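PDB 1YOC: hypothetical protein PA1835 from Pseudomonas aeruginosa, which is of unknown function but belongs to the hotdog clan and, given its kinship with PaaI-type thioesterases, may hydrolyse acyl thioesters. Local coordinates for residues Thr76-Asp79 against Ala80-Ala84; Gln24-Pro27 against Tyr28-Ser31; Pro49-Arg52 against Glu53-Asn56; His62-Ala65 against Leu66-Ala69. One frame throughout, in Å; residues are numbered along the deposited sequence.

Interaction 1: residues Thr76-Asp79 against Ala80-Ala84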
loop_
_atom_site.group_PDB
_atom_site.type_symbol
_atom_site.label_atom_id
_atom_site.label_comp_id
_atom_site.label_asym_id
_atom_site.label_seq_id
_atom_site.Cartn_x
_atom_site.Cartn_y
_atom_site.Cartn_z
ATOM N N THR B 76 3.962 8.415 -11.493
ATOM C CA THR B 76 3.643 9.446 -12.476
ATOM C C THR B 76 4.917 10.263 -12.800
ATOM O O THR B 76 5.206 10.562 -13.976
ATOM C CB THR B 76 2.526 10.350 -11.977
ATOM O OG1 THR B 76 1.359 9.542 -11.716
ATOM C CG2 THR B 76 2.105 11.341 -13.104
ATOM N N MET B 77 5.692 10.619 -11.783
ATOM C CA MET B 77 6.943 11.346 -12.087
ATOM C C MET B 77 7.860 10.501 -13.020
ATOM O O MET B 77 8.473 11.028 -13.941
ATOM C CB MET B 77 7.723 11.670 -10.806
ATOM C CG MET B 77 9.068 12.361 -11.102
ATOM S SD MET B 77 9.862 13.014 -9.623
ATOM C CE MET B 77 10.217 11.439 -8.790
ATOM N N THR B 78 7.998 9.210 -12.746
ATOM C CA THR B 78 8.847 8.340 -13.580
ATOM C C THR B 78 8.369 8.354 -15.030
ATOM O O THR B 78 9.179 8.528 -15.962
ATOM C CB THR B 78 8.843 6.914 -13.028
ATOM O OG1 THR B 78 9.421 6.930 -11.712
ATOM C CG2 THR B 78 9.645 5.946 -13.952
ATOM N N ASP B 79 7.057 8.216 -15.203
ATOM C CA ASP B 79 6.434 8.239 -16.536
ATOM C C ASP B 79 6.713 9.570 -17.259
ATOM O O ASP B 79 6.924 9.598 -18.485
ATOM C CB ASP B 79 4.919 8.044 -16.412
ATOM C CG ASP B 79 4.255 7.722 -17.749
ATOM O OD1 ASP B 79 4.557 6.627 -18.288
ATOM O OD2 ASP B 79 3.458 8.572 -18.253
ATOM N N ALA B 80 6.688 10.655 -16.503
ATOM C CA ALA B 80 6.934 11.994 -17.074
ATOM C C ALA B 80 8.412 12.306 -17.316
ATOM O O ALA B 80 8.745 13.190 -18.110
ATOM C CB ALA B 80 6.353 13.088 -16.123
ATOM N N SER B 81 9.303 11.552 -16.673
ATOM C CA SER B 81 10.724 11.863 -16.730
ATOM C C SER B 81 11.657 11.040 -17.606
ATOM O O SER B 81 12.660 11.579 -18.106
ATOM C CB SER B 81 11.290 11.884 -15.308
ATOM O OG SER B 81 10.471 12.656 -14.444
ATOM N N ILE B 82 11.373 9.750 -17.791
ATOM C CA ILE B 82 12.305 8.964 -18.608
ATOM C C ILE B 82 12.045 9.258 -20.082
ATOM O O ILE B 82 10.985 9.758 -20.434
ATOM C CB ILE B 82 12.134 7.454 -18.361
ATOM C CG1 ILE B 82 10.718 7.020 -18.756
ATOM C CG2 ILE B 82 12.395 7.152 -16.856
ATOM C CD1 ILE B 82 10.494 5.501 -18.669
ATOM N N PRO B 83 13.028 8.960 -20.954
ATOM C CA PRO B 83 12.920 9.176 -22.403
ATOM C C PRO B 83 11.731 8.386 -22.932
ATOM O O PRO B 83 11.427 7.288 -22.420
ATOM C CB PRO B 83 14.263 8.632 -22.945
ATOM C CG PRO B 83 15.187 8.821 -21.808
ATOM C CD PRO B 83 14.341 8.419 -20.608
ATOM N N ALA B 84 11.052 8.922 -23.951
ATOM C CA ALA B 84 9.875 8.261 -24.525
ATOM C C ALA B 84 10.152 6.834 -25.012
ATOM O O ALA B 84 9.250 5.991 -25.038
ATOM C CB ALA B 84 9.304 9.106 -25.665
HETATM O O HOH W 1 8.403 8.897 -20.688
#
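The flat groups that meet here are peptide carbonyls: above the carbonyl plane of Met-77 lies the hydroxyl of Ser-81, and the carbonyl of Thr-78 receives two N-H groups from different directions. They form the C-terminal turn of helix 63-81, the long helix that the curved sheet of a hotdog fold wraps around. A regular bond, Ala-80 N to Thr-76 O (2.9 Å), precedes the end. The oxygen of Thr-78 then accepts from Ile-82 N at 3.1 Å, almost straight ahead of the C=O, and from Ser-81 N at 3.1 Å, which stands 70° out of the carbonyl plane. One oxygen thus holds two N-H groups just where Ile-82 leaves helical torsions. Serine suits position 81 because a short side chain with OG beside its own backbone N (chi1 -48°) reaches back to donate to Met-77 O at 2.6 Å; the same OG also bonds Gly-42 N. The methyls of Thr-78 and Ile-82, both CG2, lie 4.2 Å apart, and both side chains touch Trp-116. Asp-79 points its carboxylate off the turn, where OD1 takes the indole N-H of Trp-88 and OD2 the backbone N-H of Ser-4, tying in the N-terminal helix. A water beyond the turn donates to both Asp-79 O and Ile-82 O, at 2.7 Å from each oxygen.

Interaction 2: residues Gln24-Pro27 against Tyr28-Ser31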
loop_
_atom_site.group_PDB
_atom_site.type_symbol
_atom_site.label_atom_id
_atom_site.label_comp_id
_atom_site.label_asym_id
_atom_site.label_seq_id
_atom_site.Cartn_x
_atom_site.Cartn_y
_atom_site.Cartn_z
ATOM N N GLN B 24 -11.826 6.179 -13.262
ATOM C CA GLN B 24 -12.054 5.338 -14.433
ATOM C C GLN B 24 -10.770 4.751 -15.017
ATOM O O GLN B 24 -10.732 3.571 -15.400
ATOM C CB GLN B 24 -12.786 6.146 -15.520
ATOM C CG GLN B 24 -13.019 5.335 -16.839
ATOM C CD GLN B 24 -14.211 4.404 -16.732
ATOM O OE1 GLN B 24 -14.255 3.305 -17.333
ATOM N NE2 GLN B 24 -15.193 4.832 -15.969
ATOM N N PHE B 25 -9.706 5.550 -15.039
ATOM C CA PHE B 25 -8.508 5.081 -15.697
ATOM C C PHE B 25 -7.333 4.514 -14.895
ATOM O O PHE B 25 -6.394 3.935 -15.487
ATOM C CB PHE B 25 -8.099 6.186 -16.672
ATOM C CG PHE B 25 -9.152 6.426 -17.763
ATOM C CD1 PHE B 25 -9.231 5.570 -18.883
ATOM C CD2 PHE B 25 -10.064 7.479 -17.663
ATOM C CE1 PHE B 25 -10.204 5.769 -19.887
ATOM C CE2 PHE B 25 -11.054 7.684 -18.681
ATOM C CZ PHE B 25 -11.112 6.823 -19.788
ATOM N N ALA B 26 -7.373 4.656 -13.565
ATOM C CA ALA B 26 -6.327 4.032 -12.684
ATOM C C ALA B 26 -7.168 3.916 -11.426
ATOM O O ALA B 26 -6.881 4.543 -10.410
ATOM C CB ALA B 26 -5.160 5.009 -12.460
ATOM N N PRO B 27 -8.225 3.083 -11.485
ATOM C CA PRO B 27 -9.152 2.924 -10.381
ATOM C C PRO B 27 -8.740 2.903 -8.942
ATOM O O PRO B 27 -9.308 3.658 -8.146
ATOM C CB PRO B 27 -9.968 1.697 -10.777
ATOM C CG PRO B 27 -9.927 1.764 -12.298
ATOM C CD PRO B 27 -8.472 2.038 -12.508
ATOM N N TYR B 28 -7.791 2.039 -8.585
ATOM C CA TYR B 28 -7.449 1.970 -7.184
ATOM C C TYR B 28 -6.924 3.279 -6.588
ATOM O O TYR B 28 -7.018 3.462 -5.390
ATOM C CB TYR B 28 -6.511 0.770 -6.880
ATOM C CG TYR B 28 -6.523 0.425 -5.408
ATOM C CD1 TYR B 28 -7.712 0.025 -4.767
ATOM C CD2 TYR B 28 -5.348 0.549 -4.632
ATOM C CE1 TYR B 28 -7.719 -0.227 -3.380
ATOM C CE2 TYR B 28 -5.352 0.286 -3.262
ATOM C CZ TYR B 28 -6.524 -0.086 -2.652
ATOM O OH TYR B 28 -6.515 -0.257 -1.306
ATOM N N PHE B 29 -6.372 4.175 -7.392
ATOM C CA PHE B 29 -5.917 5.448 -6.837
ATOM C C PHE B 29 -7.095 6.267 -6.284
ATOM O O PHE B 29 -6.936 7.060 -5.351
ATOM C CB PHE B 29 -5.154 6.245 -7.885
ATOM C CG PHE B 29 -3.744 5.751 -8.102
ATOM C CD1 PHE B 29 -2.878 5.562 -7.018
ATOM C CD2 PHE B 29 -3.265 5.518 -9.387
ATOM C CE1 PHE B 29 -1.553 5.158 -7.228
ATOM C CE2 PHE B 29 -1.952 5.127 -9.589
ATOM C CZ PHE B 29 -1.096 4.951 -8.511
ATOM N N ALA B 30 -8.282 6.037 -6.833
ATOM C CA ALA B 30 -9.494 6.733 -6.385
ATOM C C ALA B 30 -9.821 6.420 -4.929
ATOM O O ALA B 30 -10.511 7.193 -4.265
ATOM C CB ALA B 30 -10.712 6.343 -7.308
ATOM N N SER B 31 -9.318 5.298 -4.418
ATOM C CA SER B 31 -9.574 4.912 -3.031
ATOM C C SER B 31 -9.030 5.970 -2.068
ATOM O O SER B 31 -9.476 6.018 -0.920
ATOM C CB SER B 31 -8.973 3.530 -2.668
ATOM O OG SER B 31 -7.541 3.511 -2.775
#
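Ala-26 breaks away from helix 15-25 with phi/psi of -154°/65°, and from its carbonyl the chain coils again, Phe-29 N bonding Ala-26 O (3.1 Å) and Ala-30 N bonding Pro-27 O (2.9 Å). These are links between residues three apart. Proline is at home at the start of a helical turn: its ring restricts phi, and having no N-H costs little where the first residues of a turn have no carbonyl behind them to bond. Among the side chains, the methyl of Ala-26 meets the Phe-29 ring at its edge, CB lying 3.6 Å from CD2 and near the ring plane. Phe-29 CB meanwhile sits beside Ala-26 O, which places the ring against Ala-26, three residues back.

This connection leads from helix 15-25 to strand 35-40 of the hotdog fold and runs along the interface with the second subunit. There the Phe-29 ring meets His-62 of the second subunit edge-to-face, and the hydroxyl of Tyr-28 bonds Ser-31 OG of that subunit. Ser-31 folds back on the turn: with chi1 at 63° its OG is tucked between its own N and carbonyl carbon, from where it donates to Tyr-28 O at 2.7 Å. That oxygen also takes the N-H of Ser-31, at 3.1 Å from N. The same Ser-31 OG lies over the centre of one face of the Tyr-28 ring, 3.7 Å above its plane.

Interaction 3: residues Pro49-Arg52 against Glu53-Asn56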
loop_
_atom_site.group_PDB
_atom_site.type_symbol
_atom_site.label_atom_id
_atom_site.label_comp_id
_atom_site.label_asym_id
_atom_site.label_seq_id
_atom_site.Cartn_x
_atom_site.Cartn_y
_atom_site.Cartn_z
ATOM N N PRO B 49 -7.192 13.998 0.920
ATOM C CA PRO B 49 -7.801 14.360 2.208
ATOM C C PRO B 49 -7.996 13.274 3.249
ATOM O O PRO B 49 -8.240 12.107 2.938
ATOM C CB PRO B 49 -9.148 14.949 1.790
ATOM C CG PRO B 49 -9.543 14.009 0.640
ATOM C CD PRO B 49 -8.194 13.858 -0.143
ATOM N N LYS B 50 -7.917 13.678 4.507
ATOM C CA LYS B 50 -8.217 12.743 5.575
ATOM C C LYS B 50 -9.754 12.615 5.557
ATOM O O LYS B 50 -10.481 13.630 5.478
ATOM C CB LYS B 50 -7.773 13.320 6.926
ATOM C CG LYS B 50 -8.245 12.476 8.131
ATOM C CD LYS B 50 -7.407 12.792 9.377
ATOM C CE LYS B 50 -7.866 12.002 10.594
ATOM N NZ LYS B 50 -8.938 12.685 11.356
ATOM N N ARG B 51 -10.254 11.392 5.602
ATOM C CA ARG B 51 -11.702 11.161 5.625
ATOM C C ARG B 51 -11.885 9.733 6.153
ATOM O O ARG B 51 -10.931 8.957 6.131
ATOM C CB ARG B 51 -12.327 11.333 4.229
ATOM C CG ARG B 51 -11.715 10.403 3.198
ATOM C CD ARG B 51 -12.410 10.513 1.820
ATOM N NE ARG B 51 -11.700 9.676 0.857
ATOM C CZ ARG B 51 -12.284 8.935 -0.073
ATOM N NH1 ARG B 51 -13.624 8.927 -0.201
ATOM N NH2 ARG B 51 -11.535 8.141 -0.820
ATOM N N ARG B 52 -13.091 9.378 6.618
ATOM C CA ARG B 52 -13.304 8.036 7.186
ATOM C C ARG B 52 -12.742 6.871 6.382
ATOM O O ARG B 52 -12.101 5.975 6.943
ATOM C CB ARG B 52 -14.811 7.773 7.412
ATOM C CG ARG B 52 -15.097 6.522 8.260
ATOM C CD ARG B 52 -16.616 6.206 8.309
ATOM N NE ARG B 52 -17.052 5.790 6.997
ATOM C CZ ARG B 52 -16.823 4.573 6.499
ATOM N NH1 ARG B 52 -16.189 3.666 7.240
ATOM N NH2 ARG B 52 -17.152 4.289 5.241
ATOM N N GLU B 53 -12.969 6.918 5.072
ATOM C CA GLU B 53 -12.566 5.896 4.122
ATOM C C GLU B 53 -11.069 5.562 4.066
ATOM O O GLU B 53 -10.700 4.445 3.635
ATOM C CB GLU B 53 -13.064 6.267 2.690
ATOM C CG GLU B 53 -14.598 6.222 2.512
ATOM C CD GLU B 53 -15.313 7.554 2.799
ATOM O OE1 GLU B 53 -14.757 8.450 3.458
ATOM O OE2 GLU B 53 -16.463 7.698 2.365
ATOM N N VAL B 54 -10.217 6.486 4.481
ATOM C CA VAL B 54 -8.763 6.202 4.455
ATOM C C VAL B 54 -8.149 6.019 5.851
ATOM O O VAL B 54 -6.937 6.086 6.022
ATOM C CB VAL B 54 -7.973 7.328 3.675
ATOM C CG1 VAL B 54 -8.364 7.285 2.202
ATOM C CG2 VAL B 54 -8.290 8.732 4.238
ATOM N N LEU B 55 -8.984 5.745 6.852
ATOM C CA LEU B 55 -8.446 5.582 8.201
ATOM C C LEU B 55 -8.078 4.144 8.556
ATOM O O LEU B 55 -8.528 3.192 7.896
ATOM C CB LEU B 55 -9.472 6.100 9.249
ATOM C CG LEU B 55 -9.926 7.548 8.979
ATOM C CD1 LEU B 55 -10.896 8.003 10.068
ATOM C CD2 LEU B 55 -8.694 8.470 8.911
ATOM N N ASN B 56 -7.262 4.026 9.603
ATOM C CA ASN B 56 -6.861 2.758 10.208
ATOM C C ASN B 56 -7.657 2.647 11.511
ATOM O O ASN B 56 -8.554 3.463 11.772
ATOM C CB ASN B 56 -5.365 2.709 10.544
ATOM C CG ASN B 56 -4.924 3.872 11.437
ATOM O OD1 ASN B 56 -5.715 4.431 12.222
ATOM N ND2 ASN B 56 -3.658 4.256 11.298
HETATM O O HOH W 2 -18.026 5.577 2.218
#
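Arg-51 and Glu-53 set their side chains at about a right angle, with the Arg-51 guanidinium and Glu-53 carboxylate planes 28° apart. They project from two overlapping turns in the loop that leads from strand 43-48 of the hotdog fold toward helix 63-81. Two backbone bonds form these turns: Val-54 N to Arg-51 O and Leu-55 N to Arg-52 O, each 3.1 Å. Over the middle of one face of the Arg-51 guanidinium lies an aliphatic carbon, Glu-53 CB, 3.9 Å above the plane. A bend at chi2 (91°) then swings the carboxylate back over the arginine chain, bringing OE1 to 3.5 Å from Arg-51 CD. The salt bridge is long, 3.9 Å from Arg-51 NH1 to Glu-53 OE1, and the oxygen stands well out of the guanidinium plane; it is an attraction of charges without a directed N-H.

Val-54 lays CG2 across the Arg-51 chain at about a right angle while touching Arg-51 O, a compact branched residue for a buried place against Ile-32. Leu-55 brings CG to 3.3 Å from Arg-51 O, and its CD2 meets Lys-50 CE where the two chains cross at about a right angle; the long methylene run of lysine gives leucine an apolar surface. Arg-52 and Leu-55 also rest on Pro-27 of the second subunit. The charged ends of Arg-52 and Glu-53 stay beyond salt-bridge distance and are linked through a water: at the edge of the guanidinium, in plane, it accepts weakly from Arg-52 NH2 and donates to Glu-53 OE2 at 2.6 Å.

Interaction 4: residues His62-Ala65 against Leu66-Ala69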
loop_
_atom_site.group_PDB
_atom_site.type_symbol
_atom_site.label_atom_id
_atom_site.label_comp_id
_atom_site.label_asym_id
_atom_site.label_seq_id
_atom_site.Cartn_x
_atom_site.Cartn_y
_atom_site.Cartn_z
ATOM N N HIS B 62 -4.439 5.741 7.138
ATOM C CA HIS B 62 -3.895 4.398 7.013
ATOM C C HIS B 62 -2.555 4.353 6.314
ATOM O O HIS B 62 -2.353 5.019 5.302
ATOM C CB HIS B 62 -4.914 3.551 6.257
ATOM C CG HIS B 62 -4.676 2.089 6.357
ATOM N ND1 HIS B 62 -5.525 1.237 7.041
ATOM C CD2 HIS B 62 -3.778 1.304 5.718
ATOM C CE1 HIS B 62 -5.178 -0.015 6.792
ATOM N NE2 HIS B 62 -4.122 -0.001 5.989
ATOM N N ALA B 63 -1.662 3.559 6.891
ATOM C CA ALA B 63 -0.309 3.371 6.343
ATOM C C ALA B 63 -0.334 3.072 4.837
ATOM O O ALA B 63 0.527 3.578 4.070
ATOM C CB ALA B 63 0.392 2.183 7.076
ATOM N N ILE B 64 -1.282 2.245 4.413
ATOM C CA ILE B 64 -1.310 1.853 3.006
ATOM C C ILE B 64 -1.898 2.956 2.120
ATOM O O ILE B 64 -1.601 3.001 0.926
ATOM C CB ILE B 64 -1.980 0.451 2.844
ATOM C CG1 ILE B 64 -1.263 -0.555 3.786
ATOM C CG2 ILE B 64 -1.840 -0.063 1.382
ATOM C CD1 ILE B 64 0.306 -0.746 3.453
ATOM N N ALA B 65 -2.738 3.832 2.701
ATOM C CA ALA B 65 -3.256 4.977 1.916
ATOM C C ALA B 65 -2.044 5.913 1.612
ATOM O O ALA B 65 -1.942 6.524 0.527
ATOM C CB ALA B 65 -4.329 5.736 2.731
ATOM N N LEU B 66 -1.124 6.019 2.565
ATOM C CA LEU B 66 0.077 6.825 2.377
ATOM C C LEU B 66 0.920 6.162 1.277
ATOM O O LEU B 66 1.532 6.853 0.435
ATOM C CB LEU B 66 0.889 6.909 3.701
ATOM C CG LEU B 66 0.126 7.507 4.896
ATOM C CD1 LEU B 66 0.930 7.277 6.184
ATOM C CD2 LEU B 66 -0.136 8.983 4.662
ATOM N N CYS B 67 1.010 4.837 1.297
ATOM C CA CYS B 67 1.788 4.141 0.255
ATOM C C CYS B 67 1.155 4.424 -1.099
ATOM O O CYS B 67 1.869 4.586 -2.102
ATOM C CB CYS B 67 1.807 2.618 0.464
ATOM S SG CYS B 67 2.780 2.072 1.869
ATOM N N ASN B 68 -0.184 4.431 -1.145
ATOM C CA ASN B 68 -0.862 4.695 -2.415
ATOM C C ASN B 68 -0.504 6.074 -2.986
ATOM O O ASN B 68 -0.285 6.231 -4.209
ATOM C CB ASN B 68 -2.373 4.581 -2.213
ATOM C CG ASN B 68 -3.103 3.994 -3.450
ATOM O OD1 ASN B 68 -4.336 3.924 -3.459
ATOM N ND2 ASN B 68 -2.350 3.553 -4.471
ATOM N N ALA B 69 -0.434 7.086 -2.113
ATOM C CA ALA B 69 -0.078 8.427 -2.557
ATOM C C ALA B 69 1.368 8.406 -3.101
ATOM O O ALA B 69 1.699 9.062 -4.094
ATOM C CB ALA B 69 -0.154 9.441 -1.351
#
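The carbonyl oxygen of His-62 is gripped by two N-H groups, that of Leu-66 at 3.2 Å between N and O, and that of Ala-65, whose bond at 2.9 Å is weak. His-62 holds the N-cap position of helix 63-81, the helix round which the hotdog sheet curls. From there the regular bonds take over: Cys-67 N to Ala-63 O (3.1 Å), Asn-68 N to Ile-64 O (2.9 Å) and Ala-69 N to Ala-65 O (3.1 Å). The imidazole of His-62 lies so that Ile-64 N sits in its plane at the ring edge, while the ring meets that of Tyr-28 of the second subunit with the planes at about 60°.

Ile-64 turns CG1 back beside its own N (chi1 -53°), and the further bend at chi2 delivers CD1 to 4.1 Å from Cys-67 SG, one turn on. Leu-66 tucks CB over Ala-63 O (3.4 Å) and then reaches, with its branch, for Phe-48 and Val-105 of the sheet. Ala-65 and Ala-69, four residues apart, keep that same side of the helix thin enough for Phe-48 to lie close against both. Between the two halves of this stretch the assigned hydrogen bonds all run from backbone to backbone, which implies that peptide groups fix the helix while side chains are turned outward, Ala-65, Leu-66 and Ala-69 to the sheet and His-62 to the second subunit.

Overall arrangement
Along the chain the order is interaction 2, 3, 4 and then 1. Interactions 4 and 1 lie on one element, helix 63-81, at its start and its end; their centres are 22 Å apart, on opposite sides of the chain's centre. Interactions 3 and 4 are neighbours, centres 10 Å apart, joined by a probable backbone bond from His-62 N to Val-54 O. Interaction 2 touches both, through Ser-31 against Arg-51 and Phe-29 against Asn-68. These three gather at the interface with the second subunit, whereas interaction 1 makes no contact with it. In related hotdog thioesterases the active site lies at a subunit interface; a pocket, if there is one here, may lie on that side.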